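Iron dependent repressor (Sulfolobus solfataricus, PDB 2X4H) probably binds DNA as a metal-responsive transcriptional regulator of the DtxR/MntR family and carries several zinc ions. Local coordinates at residues L20-Y25 / D66-T71. Numbering follows the deposited sequence.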
loop_
_atom_site.group_PDB
_atom_site.type_symbol
_atom_site.label_atom_id
_atom_site.label_comp_id
_atom_site.label_asym_id
_atom_site.label_seq_id
_atom_site.Cartn_x
_atom_site.Cartn_y
_atom_site.Cartn_z
ATOM N N LEU C 20 9.346 -9.219 10.862
ATOM C CA LEU C 20 10.055 -10.092 11.803
ATOM C C LEU C 20 9.848 -11.548 11.402
ATOM O O LEU C 20 10.734 -12.371 11.599
ATOM C CB LEU C 20 9.590 -9.869 13.246
ATOM C CG LEU C 20 10.103 -8.591 13.913
ATOM C CD1 LEU C 20 9.216 -8.170 15.083
ATOM C CD2 LEU C 20 11.556 -8.776 14.357
ATOM N N THR C 21 8.683 -11.865 10.838
ATOM C CA THR C 21 8.422 -13.227 10.381
ATOM C C THR C 21 9.213 -13.559 9.117
ATOM O O THR C 21 9.740 -14.650 8.990
ATOM C CB THR C 21 6.956 -13.456 10.085
ATOM O OG1 THR C 21 6.181 -13.175 11.253
ATOM C CG2 THR C 21 6.742 -14.886 9.679
ATOM N N ILE C 22 9.275 -12.614 8.188
ATOM C CA ILE C 22 10.097 -12.754 6.989
ATOM C C ILE C 22 11.589 -12.882 7.371
ATOM O O ILE C 22 12.301 -13.742 6.842
ATOM C CB ILE C 22 9.864 -11.554 6.015
ATOM C CG1 ILE C 22 8.457 -11.607 5.434
ATOM C CG2 ILE C 22 10.916 -11.523 4.884
ATOM C CD1 ILE C 22 8.021 -10.313 4.767
ATOM N N LYS C 23 12.053 -12.055 8.303
ATOM C CA LYS C 23 13.478 -12.085 8.725
ATOM C C LYS C 23 13.927 -13.432 9.312
ATOM O O LYS C 23 15.060 -13.855 9.098
ATOM C CB LYS C 23 13.786 -10.938 9.711
ATOM C CG LYS C 23 15.283 -10.716 10.008
ATOM C CD LYS C 23 15.485 -9.580 10.996
ATOM C CE LYS C 23 16.961 -9.358 11.337
ATOM N NZ LYS C 23 17.523 -10.507 12.071
ATOM N N ARG C 24 13.041 -14.100 10.043
ATOM C CA ARG C 24 13.353 -15.404 10.640
ATOM C C ARG C 24 13.743 -16.416 9.545
ATOM O O ARG C 24 14.786 -17.041 9.626
ATOM C CB ARG C 24 12.152 -15.902 11.468
ATOM C CG ARG C 24 12.406 -17.129 12.338
ATOM C CD ARG C 24 11.107 -17.808 12.811
ATOM N NE ARG C 24 10.198 -16.929 13.568
ATOM C CZ ARG C 24 8.966 -16.550 13.186
ATOM N NH1 ARG C 24 8.430 -16.946 12.028
ATOM N NH2 ARG C 24 8.244 -15.759 13.975
ATOM N N TYR C 25 12.911 -16.557 8.513
ATOM C CA TYR C 25 13.249 -17.395 7.358
ATOM C C TYR C 25 14.556 -16.923 6.713
ATOM O O TYR C 25 15.508 -17.718 6.581
ATOM C CB TYR C 25 12.090 -17.431 6.332
ATOM C CG TYR C 25 10.868 -18.129 6.883
ATOM C CD1 TYR C 25 9.761 -17.410 7.307
ATOM C CD2 TYR C 25 10.847 -19.511 7.043
ATOM C CE1 TYR C 25 8.663 -18.045 7.843
ATOM C CE2 TYR C 25 9.746 -20.150 7.584
ATOM C CZ TYR C 25 8.664 -19.409 7.981
ATOM O OH TYR C 25 7.584 -20.043 8.524
ATOM N N ASP C 66 12.149 -17.484 -4.871
ATOM C CA ASP C 66 12.431 -18.224 -3.645
ATOM C C ASP C 66 11.408 -17.911 -2.550
ATOM O O ASP C 66 11.228 -18.697 -1.619
ATOM C CB ASP C 66 13.836 -17.801 -3.146
ATOM C CG ASP C 66 14.466 -18.805 -2.174
ATOM O OD1 ASP C 66 13.896 -19.904 -1.976
ATOM O OD2 ASP C 66 15.551 -18.500 -1.624
ATOM N N GLY C 67 10.764 -16.750 -2.671
ATOM C CA GLY C 67 9.904 -16.194 -1.635
ATOM C C GLY C 67 10.263 -14.740 -1.352
ATOM O O GLY C 67 10.891 -14.051 -2.164
ATOM N N VAL C 68 9.886 -14.275 -0.175
ATOM C CA VAL C 68 10.055 -12.879 0.190
ATOM C C VAL C 68 11.351 -12.684 0.991
ATOM O O VAL C 68 11.669 -13.470 1.878
ATOM C CB VAL C 68 8.824 -12.400 0.976
ATOM C CG1 VAL C 68 8.872 -10.887 1.209
ATOM C CG2 VAL C 68 7.547 -12.820 0.233
ATOM N N TRP C 69 12.102 -11.646 0.640
ATOM C CA TRP C 69 13.337 -11.309 1.326
ATOM C C TRP C 69 13.267 -9.869 1.822
ATOM O O TRP C 69 12.784 -8.974 1.109
ATOM C CB TRP C 69 14.566 -11.482 0.410
ATOM C CG TRP C 69 14.880 -12.899 0.031
ATOM C CD1 TRP C 69 14.382 -13.578 -1.035
ATOM C CD2 TRP C 69 15.783 -13.805 0.693
ATOM N NE1 TRP C 69 14.911 -14.844 -1.081
ATOM C CE2 TRP C 69 15.764 -15.014 -0.029
ATOM C CE3 TRP C 69 16.594 -13.713 1.826
ATOM C CZ2 TRP C 69 16.518 -16.124 0.344
ATOM C CZ3 TRP C 69 17.344 -14.820 2.201
ATOM C CH2 TRP C 69 17.305 -16.005 1.458
ATOM N N ILE C 70 13.769 -9.641 3.035
ATOM C CA ILE C 70 13.792 -8.293 3.605
ATOM C C ILE C 70 14.922 -7.461 2.982
ATOM O O ILE C 70 16.023 -7.929 2.847
ATOM C CB ILE C 70 13.920 -8.350 5.150
ATOM C CG1 ILE C 70 13.657 -6.970 5.761
ATOM C CG2 ILE C 70 15.285 -8.876 5.589
ATOM C CD1 ILE C 70 13.499 -7.003 7.252
ATOM N N THR C 71 14.630 -6.239 2.573
ATOM C CA THR C 71 15.662 -5.364 2.030
ATOM C C THR C 71 16.468 -4.707 3.157
ATOM O O THR C 71 16.075 -4.752 4.312
ATOM C CB THR C 71 15.043 -4.249 1.194
ATOM O OG1 THR C 71 14.209 -3.434 2.029
ATOM C CG2 THR C 71 14.212 -4.833 0.041
#
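I22 meets the strand at V68 and I70, and its two branches divide the work. I22 CD1, at the end of the longer branch, touches CG1 of V68 at 3.7 Å. The methyl I22 CG2 lies over the strand backbone, 3.7 Å from V68 O and 3.9 Å from I70 N. With chi1 at -68°, CG2 is anti to the backbone N of I22, while CG1 sits beside that N and carries CD1 to the valine. V68 turns CG1 anti to its own N (chi1 -172°), which presents this methyl to the isoleucine. I70 has more surface buried here than V68, although its side chain comes no closer than 4.4 Å, from I70 CB to I22 CG2. The helical segment 20-25 runs nearly at right angles to strand 67-70, and the two axes approach to 7.6 Å. This is the winged helix-turn-helix domain of the DtxR/MntR family: strands 61-64 and 67-70 form the wing, and the contact seats its second strand on the first helix of the domain. No hydrogen bond joins the two segments directly. Just past the helical segment, however, N26 receives I70 N at OD1 and gives ND2 to V68 O, so the side-chain amide ties helix to strand beside the apolar contact. V61 of the neighbouring strand touches both I22 and V68. I37 of helix 34-41 also packs on I22, and I78 of helix 72-94 packs on I70.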